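PDB 5OWU: importin subunit beta-1 from Saccharomyces cerevisiae, which functions in nuclear protein import through association with the importin alpha subunit, which binds the classical nuclear localization signal of cargo proteins. Local coordinates for residues A196-A201 against C230-A235; Q186-T191 against A200-L205; V240-F245 against N279-S284; Y224-V229 against C249-L254. All blocks are in the same frame, centred on the assembly; numbering follows the deposited sequence.

All four contacts join consecutive HEAT repeats or the two helices within one. Contacts 2 and 4 lie inside HEAT 5 and HEAT 6 respectively; each is buried and apolar: contact 2 sets methyl groups on each other and on a peptide, contact 4 a thioether sulfur and methyl groups on branched side chains. Contacts 1 and 3 bridge repeats, HEAT 5 to 6 and HEAT 6 to 7, and draw on polar side chains: a salt bridge in the partly buried contact 1, long alkyl and amide contacts at the surface in contact 3. Helix 195-208 serves contacts 1 and 2, helix 219-233 contacts 1 and 4, and helix 238-255 contacts 3 and 4.

Contact 1. Residues A196-A201 against C230-A235; sequences AVRLAA and CEATQA
Arg198 reaches across from helix 195-208 to the carboxylate of Glu231 near the end of helix 219-233, and the salt bridge between them carries the contact. Arg198 NH2 donates to Glu231 OE2 over 2.7 Å at an N-H...O angle of 153°. The oxygen sits in the guanidinium plane, at its edge, and is met nearly along its own C-O bond. Guanidinium and carboxylate planes differ by only 20°, although the two side chains cross at about a right angle. Glu231 manages this because its chain, leaving opposite the backbone N, bends at chi2 (-61°) and returns its carboxylate toward the arginine. The other carboxylate oxygen, Glu231 OE1, accepts from a water at 2.8 Å. Arg198 NE is occupied as well: it donates to the carbonyl oxygen of Ala188, which ties the arginine back to the end of helix 177-188. Two methyl groups approach the guanidinium obliquely, both from the same side of its plane, Ala232 CB at 3.9 Å from Arg198 NH2 and Ala235 CB at 3.8 Å from Arg198 NH1. Where helix 219-233 ends, Thr233 OG1 donates to Cys230 O over 2.5 Å. The contact bridges HEAT 5 and HEAT 6. Helix 238-255 lies against its Leu199, Ala232 and Ala235, helix 149-165 borders Val197 and Ala200, and an apolar side chain of another protein packs on Glu231.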
loop_
_atom_site.group_PDB
_atom_site.type_symbol
_atom_site.label_atom_id
_atom_site.label_comp_id
_atom_site.label_asym_id
_atom_site.label_seq_id
_atom_site.Cartn_x
_atom_site.Cartn_y
_atom_site.Cartn_z
ATOM N N ALA A 196 13.331 6.122 -29.809
ATOM C CA ALA A 196 13.424 4.908 -29.006
ATOM C C ALA A 196 14.654 4.947 -28.108
ATOM O O ALA A 196 14.591 4.545 -26.939
ATOM C CB ALA A 196 13.459 3.678 -29.910
ATOM N N VAL A 197 15.774 5.455 -28.628
ATOM C CA VAL A 197 17.009 5.481 -27.851
ATOM C C VAL A 197 16.906 6.494 -26.718
ATOM O O VAL A 197 17.309 6.207 -25.586
ATOM C CB VAL A 197 18.220 5.766 -28.759
ATOM C CG1 VAL A 197 19.493 5.919 -27.929
ATOM C CG2 VAL A 197 18.407 4.639 -29.772
ATOM N N ARG A 198 16.381 7.695 -26.997
ATOM C CA ARG A 198 16.216 8.685 -25.937
ATOM C C ARG A 198 15.274 8.174 -24.858
ATOM O O ARG A 198 15.516 8.383 -23.663
ATOM C CB ARG A 198 15.691 10.005 -26.502
ATOM C CG ARG A 198 16.675 10.776 -27.354
ATOM C CD ARG A 198 16.243 12.230 -27.495
ATOM N NE ARG A 198 16.771 13.060 -26.415
ATOM C CZ ARG A 198 16.503 14.350 -26.253
ATOM N NH1 ARG A 198 15.695 14.982 -27.093
ATOM N NH2 ARG A 198 17.045 15.012 -25.240
ATOM N N LEU A 199 14.193 7.504 -25.261
ATOM C CA LEU A 199 13.256 6.939 -24.293
ATOM C C LEU A 199 13.935 5.906 -23.415
ATOM O O LEU A 199 13.820 5.944 -22.184
ATOM C CB LEU A 199 12.067 6.296 -25.010
ATOM C CG LEU A 199 10.874 7.170 -25.360
ATOM C CD1 LEU A 199 9.876 6.336 -26.140
ATOM C CD2 LEU A 199 10.237 7.748 -24.101
ATOM N N ALA A 200 14.616 4.944 -24.044
ATOM C CA ALA A 200 15.332 3.922 -23.293
ATOM C C ALA A 200 16.360 4.543 -22.358
ATOM O O ALA A 200 16.549 4.073 -21.230
ATOM C CB ALA A 200 16.003 2.948 -24.264
ATOM N N ALA A 201 17.043 5.596 -22.811
ATOM C CA ALA A 201 18.050 6.242 -21.980
ATOM C C ALA A 201 17.410 6.904 -20.765
ATOM O O ALA A 201 17.887 6.745 -19.640
ATOM C CB ALA A 201 18.839 7.265 -22.802
ATOM N N CYS A 230 16.363 18.425 -18.098
ATOM C CA CYS A 230 15.477 19.545 -18.426
ATOM C C CYS A 230 15.370 19.735 -19.935
ATOM O O CYS A 230 14.263 19.864 -20.494
ATOM C CB CYS A 230 15.990 20.820 -17.764
ATOM S SG CYS A 230 15.884 20.780 -15.967
ATOM N N GLU A 231 16.520 19.763 -20.612
ATOM C CA GLU A 231 16.549 19.780 -22.063
ATOM C C GLU A 231 15.559 18.750 -22.588
ATOM O O GLU A 231 14.765 19.048 -23.486
ATOM C CB GLU A 231 17.972 19.501 -22.569
ATOM C CG GLU A 231 18.177 19.747 -24.060
ATOM C CD GLU A 231 17.287 18.874 -24.937
ATOM O OE1 GLU A 231 16.579 19.420 -25.811
ATOM O OE2 GLU A 231 17.287 17.640 -24.744
ATOM N N ALA A 232 15.576 17.544 -22.015
ATOM C CA ALA A 232 14.678 16.501 -22.500
ATOM C C ALA A 232 13.217 16.832 -22.217
ATOM O O ALA A 232 12.343 16.482 -23.019
ATOM C CB ALA A 232 15.040 15.148 -21.884
ATOM N N THR A 233 12.918 17.487 -21.091
ATOM C CA THR A 233 11.528 17.852 -20.830
ATOM C C THR A 233 11.016 18.874 -21.829
ATOM O O THR A 233 9.800 18.981 -22.014
ATOM C CB THR A 233 11.341 18.432 -19.428
ATOM O OG1 THR A 233 12.024 19.685 -19.336
ATOM C CG2 THR A 233 11.846 17.471 -18.361
ATOM N N GLN A 234 11.904 19.639 -22.459
ATOM C CA GLN A 234 11.477 20.572 -23.498
ATOM C C GLN A 234 11.550 19.981 -24.908
ATOM O O GLN A 234 11.361 20.717 -25.881
ATOM C CB GLN A 234 12.312 21.851 -23.428
ATOM C CG GLN A 234 12.408 22.442 -22.022
ATOM C CD GLN A 234 11.048 22.754 -21.429
ATOM O OE1 GLN A 234 10.322 23.608 -21.935
ATOM N NE2 GLN A 234 10.693 22.055 -20.351
ATOM N N ALA A 235 11.793 18.678 -25.046
ATOM C CA ALA A 235 11.884 18.069 -26.370
ATOM C C ALA A 235 10.531 18.094 -27.080
ATOM O O ALA A 235 9.469 18.182 -26.458
ATOM C CB ALA A 235 12.388 16.629 -26.272
HETATM O O HOH W 1 15.563 17.385 -27.367
#

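Contact 2. Residues Q186-T191 against A200-L205; sequences QGAQST and AALNAL
Ala188 and Ala201 bring the backbones of the two segments to a CA-CA distance of 5.0 Å, a close approach for helices, made where helix 177-188 runs out and the chain leaves helical geometry at Gln189. Small residues account for that closeness. With no side chain on Gly187 in the way, its carbonyl carbon C lies 3.4 Å from Ala201 CB. The same methyl group meets the peptide nitrogen on the next residue, with Ala188 N also 3.4 Å from Ala201 CB, so one carbon rests over the Gly187-Ala188 peptide linkage. The methyl groups of the alanines then face each other, Ala188 CB to Ala201 CB being 3.8 Å. Leu202 adds a second apolar partner from one residue further along. Its CG lies opposite the carbonyl carbon (chi1 -66°), and although the CB bond does not aim at the other segment, the branch ends with CD2 4.0 Å from Ala188 CB. Ala188 CB thus touches methyl groups of two successive residues of helix 195-208, which meet it roughly at right angles. The methyl-to-methyl distances are ordinary van der Waals packing; the two methyl-to-peptide contacts are closer. All four touching residues are buried. Both segments belong to HEAT 5. Beyond them, Leu202 continues onto Val240 and Ala243 of helix 238-255, Leu205 meets Leu225 and Val229 of helix 219-233, and Leu156 of helix 149-165 borders Ala201.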
loop_
_atom_site.group_PDB
_atom_site.type_symbol
_atom_site.label_atom_id
_atom_site.label_comp_id
_atom_site.label_asym_id
_atom_site.label_seq_id
_atom_site.Cartn_x
_atom_site.Cartn_y
_atom_site.Cartn_z
ATOM N N GLN A 186 24.720 9.495 -22.654
ATOM C CA GLN A 186 25.056 9.502 -24.074
ATOM C C GLN A 186 23.826 9.240 -24.931
ATOM O O GLN A 186 23.641 9.872 -25.977
ATOM C CB GLN A 186 26.149 8.470 -24.369
ATOM C CG GLN A 186 27.556 8.984 -24.100
ATOM C CD GLN A 186 28.661 7.970 -24.369
ATOM O OE1 GLN A 186 29.840 8.280 -24.187
ATOM N NE2 GLN A 186 28.295 6.761 -24.798
ATOM N N GLY A 187 22.960 8.320 -24.503
ATOM C CA GLY A 187 21.745 8.077 -25.255
ATOM C C GLY A 187 20.648 9.098 -25.023
ATOM O O GLY A 187 19.742 9.210 -25.854
ATOM N N ALA A 188 20.707 9.848 -23.921
ATOM C CA ALA A 188 19.610 10.741 -23.561
ATOM C C ALA A 188 19.730 12.124 -24.178
ATOM O O ALA A 188 18.709 12.776 -24.412
ATOM C CB ALA A 188 19.524 10.897 -22.040
ATOM N N GLN A 189 20.950 12.575 -24.451
ATOM C CA GLN A 189 21.198 13.963 -24.812
ATOM C C GLN A 189 20.533 14.320 -26.141
ATOM O O GLN A 189 20.181 13.457 -26.951
ATOM C CB GLN A 189 22.702 14.224 -24.887
ATOM C CG GLN A 189 23.409 13.431 -25.967
ATOM C CD GLN A 189 24.915 13.557 -25.879
ATOM O OE1 GLN A 189 25.436 14.483 -25.253
ATOM N NE2 GLN A 189 25.626 12.618 -26.501
ATOM N N SER A 190 20.392 15.632 -26.366
ATOM C CA SER A 190 19.577 16.135 -27.469
ATOM C C SER A 190 20.117 15.719 -28.833
ATOM O O SER A 190 19.346 15.605 -29.792
ATOM C CB SER A 190 19.488 17.659 -27.395
ATOM O OG SER A 190 20.781 18.235 -27.336
ATOM N N THR A 191 21.432 15.511 -28.950
ATOM C CA THR A 191 22.001 15.125 -30.237
ATOM C C THR A 191 21.513 13.761 -30.712
ATOM O O THR A 191 21.564 13.487 -31.915
ATOM C CB THR A 191 23.530 15.124 -30.169
ATOM O OG1 THR A 191 23.965 14.393 -29.017
ATOM C CG2 THR A 191 24.070 16.551 -30.099
ATOM N N ALA A 200 14.616 4.944 -24.044
ATOM C CA ALA A 200 15.332 3.922 -23.293
ATOM C C ALA A 200 16.360 4.543 -22.358
ATOM O O ALA A 200 16.549 4.073 -21.230
ATOM C CB ALA A 200 16.003 2.948 -24.264
ATOM N N ALA A 201 17.043 5.596 -22.811
ATOM C CA ALA A 201 18.050 6.242 -21.980
ATOM C C ALA A 201 17.410 6.904 -20.765
ATOM O O ALA A 201 17.887 6.745 -19.640
ATOM C CB ALA A 201 18.839 7.265 -22.802
ATOM N N LEU A 202 16.321 7.646 -20.969
ATOM C CA LEU A 202 15.686 8.330 -19.847
ATOM C C LEU A 202 15.075 7.333 -18.865
ATOM O O LEU A 202 15.178 7.509 -17.642
ATOM C CB LEU A 202 14.637 9.307 -20.378
ATOM C CG LEU A 202 15.230 10.459 -21.195
ATOM C CD1 LEU A 202 14.148 11.196 -21.955
ATOM C CD2 LEU A 202 15.984 11.422 -20.302
ATOM N N ASN A 203 14.450 6.272 -19.377
ATOM C CA ASN A 203 13.913 5.236 -18.498
ATOM C C ASN A 203 15.026 4.560 -17.701
ATOM O O ASN A 203 14.889 4.325 -16.491
ATOM C CB ASN A 203 13.132 4.214 -19.327
ATOM C CG ASN A 203 11.855 4.793 -19.921
ATOM O OD1 ASN A 203 11.283 5.741 -19.390
ATOM N ND2 ASN A 203 11.401 4.213 -21.022
ATOM N N ALA A 204 16.143 4.252 -18.358
ATOM C CA ALA A 204 17.289 3.701 -17.643
ATOM C C ALA A 204 17.808 4.677 -16.593
ATOM O O ALA A 204 18.175 4.274 -15.486
ATOM C CB ALA A 204 18.391 3.341 -18.634
ATOM N N LEU A 205 17.859 5.965 -16.925
ATOM C CA LEU A 205 18.342 6.960 -15.973
ATOM C C LEU A 205 17.478 6.965 -14.721
ATOM O O LEU A 205 17.987 6.951 -13.583
ATOM C CB LEU A 205 18.352 8.339 -16.635
ATOM C CG LEU A 205 18.890 9.495 -15.800
ATOM C CD1 LEU A 205 20.322 9.211 -15.360
ATOM C CD2 LEU A 205 18.805 10.808 -16.588
#

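Contact 3. Residues V240-F245 against N279-S284; sequences VQAAAF and NDKVAS
Asn279 OD1 accepts from two backbone amides of the helix that presents Lys281 and Val282 to helix 238-255. Val282 N donates to Asn279 OD1 over 3.2 Å in a fairly straight bond (160°), tilted out of the carbonyl plane, whereas Lys281 N lies 2.8 Å from Asn279 OD1 in a weak bond of poor angle. Asn279 is thus the N-cap of helix 280-306, and its amide oxygen occupies two N-H groups of the first turn. At the next residue, Asp280 O is also doubly used, by the serine one turn on: Ser284 N reaches it over 2.9 Å and Ser284 OG over 2.7 Å, from opposite faces of the carbonyl plane.

With the helix start fixed in this way, two neighbouring side chains make the contact. Lys281 bends at chi2 (88°) and again at chi4 (-67°), so the end of its chain swings over to helix 238-255 and both CE and NZ come 4.0 Å from Ala242 CB. The methyl thus meets the alkyl end of the lysine and its ammonium nitrogen alike. Val282 offers CG2, the branch opposite its carbonyl carbon, and this methyl lies 3.8 Å from Gln241 OE1. The two side chains meet at a slant, in a methyl-to-oxygen packing contact. Met285 and Ile238 extend the same interface on its flanks. Helix 238-255 is the second helix of HEAT 6 and helix 280-306 the second of HEAT 7; packing of such equivalent helices in successive repeats is characteristic of the HEAT solenoid, here joined at its surface.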
loop_
_atom_site.group_PDB
_atom_site.type_symbol
_atom_site.label_atom_id
_atom_site.label_comp_id
_atom_site.label_asym_id
_atom_site.label_seq_id
_atom_site.Cartn_x
_atom_site.Cartn_y
_atom_site.Cartn_z
ATOM N N VAL A 240 9.166 11.433 -25.194
ATOM C CA VAL A 240 10.432 11.861 -24.606
ATOM C C VAL A 240 10.170 12.776 -23.419
ATOM O O VAL A 240 10.757 12.612 -22.345
ATOM C CB VAL A 240 11.312 12.544 -25.671
ATOM C CG1 VAL A 240 12.520 13.248 -25.036
ATOM C CG2 VAL A 240 11.781 11.524 -26.683
ATOM N N GLN A 241 9.277 13.755 -23.597
ATOM C CA GLN A 241 8.893 14.621 -22.488
ATOM C C GLN A 241 8.397 13.805 -21.303
ATOM O O GLN A 241 8.837 14.008 -20.168
ATOM C CB GLN A 241 7.814 15.609 -22.939
ATOM C CG GLN A 241 8.303 16.697 -23.870
ATOM C CD GLN A 241 7.200 17.673 -24.242
ATOM O OE1 GLN A 241 6.023 17.312 -24.269
ATOM N NE2 GLN A 241 7.574 18.916 -24.519
ATOM N N ALA A 242 7.472 12.875 -21.547
ATOM C CA ALA A 242 6.921 12.078 -20.454
ATOM C C ALA A 242 8.028 11.355 -19.694
ATOM O O ALA A 242 8.070 11.376 -18.457
ATOM C CB ALA A 242 5.892 11.083 -20.996
ATOM N N ALA A 243 8.947 10.722 -20.423
ATOM C CA ALA A 243 10.055 10.036 -19.766
ATOM C C ALA A 243 10.905 11.007 -18.953
ATOM O O ALA A 243 11.283 10.717 -17.806
ATOM C CB ALA A 243 10.904 9.318 -20.816
ATOM N N ALA A 244 11.212 12.173 -19.527
ATOM C CA ALA A 244 12.053 13.134 -18.832
ATOM C C ALA A 244 11.383 13.633 -17.557
ATOM O O ALA A 244 12.047 13.820 -16.531
ATOM C CB ALA A 244 12.393 14.299 -19.763
ATOM N N PHE A 245 10.066 13.846 -17.599
ATOM C CA PHE A 245 9.343 14.266 -16.403
ATOM C C PHE A 245 9.283 13.154 -15.362
ATOM O O PHE A 245 9.343 13.434 -14.160
ATOM C CB PHE A 245 7.934 14.744 -16.772
ATOM C CG PHE A 245 7.834 16.233 -16.952
ATOM C CD1 PHE A 245 7.804 17.071 -15.852
ATOM C CD2 PHE A 245 7.777 16.795 -18.219
ATOM C CE1 PHE A 245 7.719 18.448 -16.012
ATOM C CE2 PHE A 245 7.691 18.171 -18.384
ATOM C CZ PHE A 245 7.661 18.996 -17.281
ATOM N N ASN A 279 -2.592 20.493 -24.375
ATOM C CA ASN A 279 -2.455 19.042 -24.428
ATOM C C ASN A 279 -2.558 18.486 -23.012
ATOM O O ASN A 279 -1.743 18.832 -22.148
ATOM C CB ASN A 279 -1.120 18.651 -25.059
ATOM C CG ASN A 279 -0.971 17.156 -25.225
ATOM O OD1 ASN A 279 -0.914 16.414 -24.245
ATOM N ND2 ASN A 279 -0.896 16.703 -26.470
ATOM N N ASP A 280 -3.546 17.613 -22.779
ATOM C CA ASP A 280 -3.810 17.131 -21.425
ATOM C C ASP A 280 -2.650 16.307 -20.880
ATOM O O ASP A 280 -2.401 16.319 -19.669
ATOM C CB ASP A 280 -5.099 16.305 -21.391
ATOM C CG ASP A 280 -6.336 17.126 -21.704
ATOM O OD1 ASP A 280 -6.261 18.371 -21.684
ATOM O OD2 ASP A 280 -7.393 16.520 -21.963
ATOM N N LYS A 281 -1.932 15.590 -21.744
ATOM C CA LYS A 281 -0.823 14.761 -21.275
ATOM C C LYS A 281 0.337 15.623 -20.772
ATOM O O LYS A 281 0.909 15.360 -19.705
ATOM C CB LYS A 281 -0.369 13.829 -22.403
ATOM C CG LYS A 281 0.930 13.045 -22.147
ATOM C CD LYS A 281 0.678 11.733 -21.433
ATOM C CE LYS A 281 1.936 10.870 -21.409
ATOM N NZ LYS A 281 2.319 10.405 -22.774
ATOM N N VAL A 282 0.699 16.655 -21.534
ATOM C CA VAL A 282 1.775 17.559 -21.123
ATOM C C VAL A 282 1.430 18.205 -19.783
ATOM O O VAL A 282 2.189 18.122 -18.795
ATOM C CB VAL A 282 2.015 18.621 -22.212
ATOM C CG1 VAL A 282 3.150 19.566 -21.818
ATOM C CG2 VAL A 282 2.305 17.954 -23.561
ATOM N N ALA A 283 0.269 18.866 -19.740
ATOM C CA ALA A 283 -0.182 19.491 -18.507
ATOM C C ALA A 283 -0.136 18.497 -17.360
ATOM O O ALA A 283 0.350 18.818 -16.267
ATOM C CB ALA A 283 -1.593 20.051 -18.687
ATOM N N SER A 284 -0.614 17.272 -17.600
ATOM C CA SER A 284 -0.582 16.244 -16.565
ATOM C C SER A 284 0.831 16.024 -16.053
ATOM O O SER A 284 1.038 15.844 -14.844
ATOM C CB SER A 284 -1.155 14.929 -17.101
ATOM O OG SER A 284 -2.545 15.033 -17.326
#

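Contact 4. Residues Y224-V229 against C249-L254; sequences YLMQVV and CKIMSL
Met226 turns its side chain at all three torsions (chi1 -71°, chi2 -60°, chi3 -75°), which folds the sulfur round toward helix 238-255 and onto Ile251. The CB bond of the methionine does not lead there; only the bends bring its end close. Ile251 answers with two branches. Its CG2 methyl lies opposite the backbone N and stands 3.9 Å from Met226 SD, while CD1, at the end of the CG1 branch, comes to 4.1 Å from the same Met226 SD. The sulfur therefore sits against two carbons of one residue, both on the same side of it, and the two side chains run alongside each other in opposing directions. Val229, one turn further along helix 219-233, adds to the patch at the same CD1 methyl: Val229 CG2 is 4.3 Å from Ile251 CD1, a looser touch. The backbones stay well apart, with 9.1 Å between Met226 CA and Ile251 CA, so side chains alone span the gap. Both helices belong to HEAT 6. On the outer flanks Met226 also meets Tyr262 and Leu267 of helix 260-274 and an aromatic side chain of another protein, and Leu209 packs on Ile251. With all three touching residues buried and apolar, the contact rests on dispersion and hydrophobic burial, interactions that depend on fit and burial and not on the alignment of a donor with an acceptor.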
loop_
_atom_site.group_PDB
_atom_site.type_symbol
_atom_site.label_atom_id
_atom_site.label_comp_id
_atom_site.label_asym_id
_atom_site.label_seq_id
_atom_site.Cartn_x
_atom_site.Cartn_y
_atom_site.Cartn_z
ATOM N N TYR A 224 25.284 19.099 -14.890
ATOM C CA TYR A 224 25.192 18.594 -16.258
ATOM C C TYR A 224 24.015 17.636 -16.420
ATOM O O TYR A 224 23.253 17.726 -17.393
ATOM C CB TYR A 224 26.493 17.898 -16.658
ATOM C CG TYR A 224 26.443 17.304 -18.047
ATOM C CD1 TYR A 224 26.459 18.119 -19.168
ATOM C CD2 TYR A 224 26.377 15.928 -18.240
ATOM C CE1 TYR A 224 26.412 17.589 -20.440
ATOM C CE2 TYR A 224 26.329 15.389 -19.512
ATOM C CZ TYR A 224 26.346 16.223 -20.609
ATOM O OH TYR A 224 26.301 15.696 -21.881
ATOM N N LEU A 225 23.857 16.701 -15.482
ATOM C CA LEU A 225 22.745 15.757 -15.565
ATOM C C LEU A 225 21.400 16.483 -15.559
ATOM O O LEU A 225 20.506 16.168 -16.357
ATOM C CB LEU A 225 22.818 14.760 -14.411
ATOM C CG LEU A 225 21.743 13.664 -14.444
ATOM C CD1 LEU A 225 21.775 12.923 -15.770
ATOM C CD2 LEU A 225 21.898 12.679 -13.303
ATOM N N MET A 226 21.229 17.447 -14.649
ATOM C CA MET A 226 19.966 18.181 -14.594
ATOM C C MET A 226 19.729 18.959 -15.881
ATOM O O MET A 226 18.595 19.044 -16.366
ATOM C CB MET A 226 19.951 19.125 -13.389
ATOM C CG MET A 226 19.846 18.400 -12.043
ATOM S SD MET A 226 18.332 17.436 -11.935
ATOM C CE MET A 226 17.115 18.735 -11.687
ATOM N N GLN A 227 20.790 19.529 -16.449
ATOM C CA GLN A 227 20.673 20.203 -17.736
ATOM C C GLN A 227 20.142 19.252 -18.802
ATOM O O GLN A 227 19.229 19.600 -19.561
ATOM C CB GLN A 227 22.030 20.782 -18.142
ATOM C CG GLN A 227 22.043 21.424 -19.521
ATOM C CD GLN A 227 23.324 22.200 -19.796
ATOM O OE1 GLN A 227 24.055 22.568 -18.876
ATOM N NE2 GLN A 227 23.601 22.443 -21.070
ATOM N N VAL A 228 20.693 18.033 -18.861
ATOM C CA VAL A 228 20.236 17.058 -19.854
ATOM C C VAL A 228 18.772 16.695 -19.620
ATOM O O VAL A 228 17.979 16.591 -20.566
ATOM C CB VAL A 228 21.129 15.804 -19.823
ATOM C CG1 VAL A 228 20.554 14.709 -20.728
ATOM C CG2 VAL A 228 22.555 16.150 -20.235
ATOM N N VAL A 229 18.397 16.463 -18.364
ATOM C CA VAL A 229 17.023 16.068 -18.074
ATOM C C VAL A 229 16.052 17.182 -18.472
ATOM O O VAL A 229 15.024 16.936 -19.117
ATOM C CB VAL A 229 16.886 15.679 -16.589
ATOM C CG1 VAL A 229 15.426 15.476 -16.210
ATOM C CG2 VAL A 229 17.671 14.401 -16.314
ATOM N N CYS A 249 10.638 13.871 -11.605
ATOM C CA CYS A 249 9.889 13.612 -10.380
ATOM C C CYS A 249 10.677 12.706 -9.451
ATOM O O CYS A 249 10.752 12.952 -8.235
ATOM C CB CYS A 249 8.531 12.989 -10.707
ATOM S SG CYS A 249 7.382 14.117 -11.530
ATOM N N LYS A 250 11.278 11.650 -10.003
ATOM C CA LYS A 250 12.056 10.747 -9.163
ATOM C C LYS A 250 13.256 11.463 -8.555
ATOM O O LYS A 250 13.600 11.245 -7.384
ATOM C CB LYS A 250 12.497 9.536 -9.978
ATOM C CG LYS A 250 12.356 8.223 -9.222
ATOM C CD LYS A 250 13.315 7.148 -9.723
ATOM C CE LYS A 250 13.132 5.840 -8.969
ATOM N NZ LYS A 250 13.314 6.026 -7.495
ATOM N N ILE A 251 13.905 12.328 -9.334
ATOM C CA ILE A 251 15.027 13.107 -8.816
ATOM C C ILE A 251 14.570 14.022 -7.695
ATOM O O ILE A 251 15.282 14.212 -6.708
ATOM C CB ILE A 251 15.697 13.915 -9.942
ATOM C CG1 ILE A 251 16.435 12.975 -10.897
ATOM C CG2 ILE A 251 16.669 14.950 -9.359
ATOM C CD1 ILE A 251 16.842 13.622 -12.210
ATOM N N MET A 252 13.407 14.653 -7.849
ATOM C CA MET A 252 12.916 15.525 -6.786
ATOM C C MET A 252 12.683 14.725 -5.513
ATOM O O MET A 252 13.077 15.149 -4.418
ATOM C CB MET A 252 11.632 16.223 -7.241
ATOM C CG MET A 252 10.937 17.081 -6.179
ATOM S SD MET A 252 11.835 18.571 -5.726
ATOM C CE MET A 252 11.852 19.447 -7.301
ATOM N N SER A 253 12.072 13.543 -5.643
ATOM C CA SER A 253 11.796 12.725 -4.466
ATOM C C SER A 253 13.080 12.251 -3.788
ATOM O O SER A 253 13.169 12.256 -2.556
ATOM C CB SER A 253 10.916 11.534 -4.858
ATOM O OG SER A 253 10.667 10.717 -3.732
ATOM N N LEU A 254 14.089 11.852 -4.565
ATOM C CA LEU A 254 15.305 11.271 -3.990
ATOM C C LEU A 254 16.348 12.307 -3.584
ATOM O O LEU A 254 17.073 12.111 -2.604
ATOM C CB LEU A 254 15.942 10.307 -4.990
ATOM C CG LEU A 254 15.261 8.959 -5.186
ATOM C CD1 LEU A 254 16.005 8.183 -6.261
ATOM C CD2 LEU A 254 15.231 8.180 -3.878
#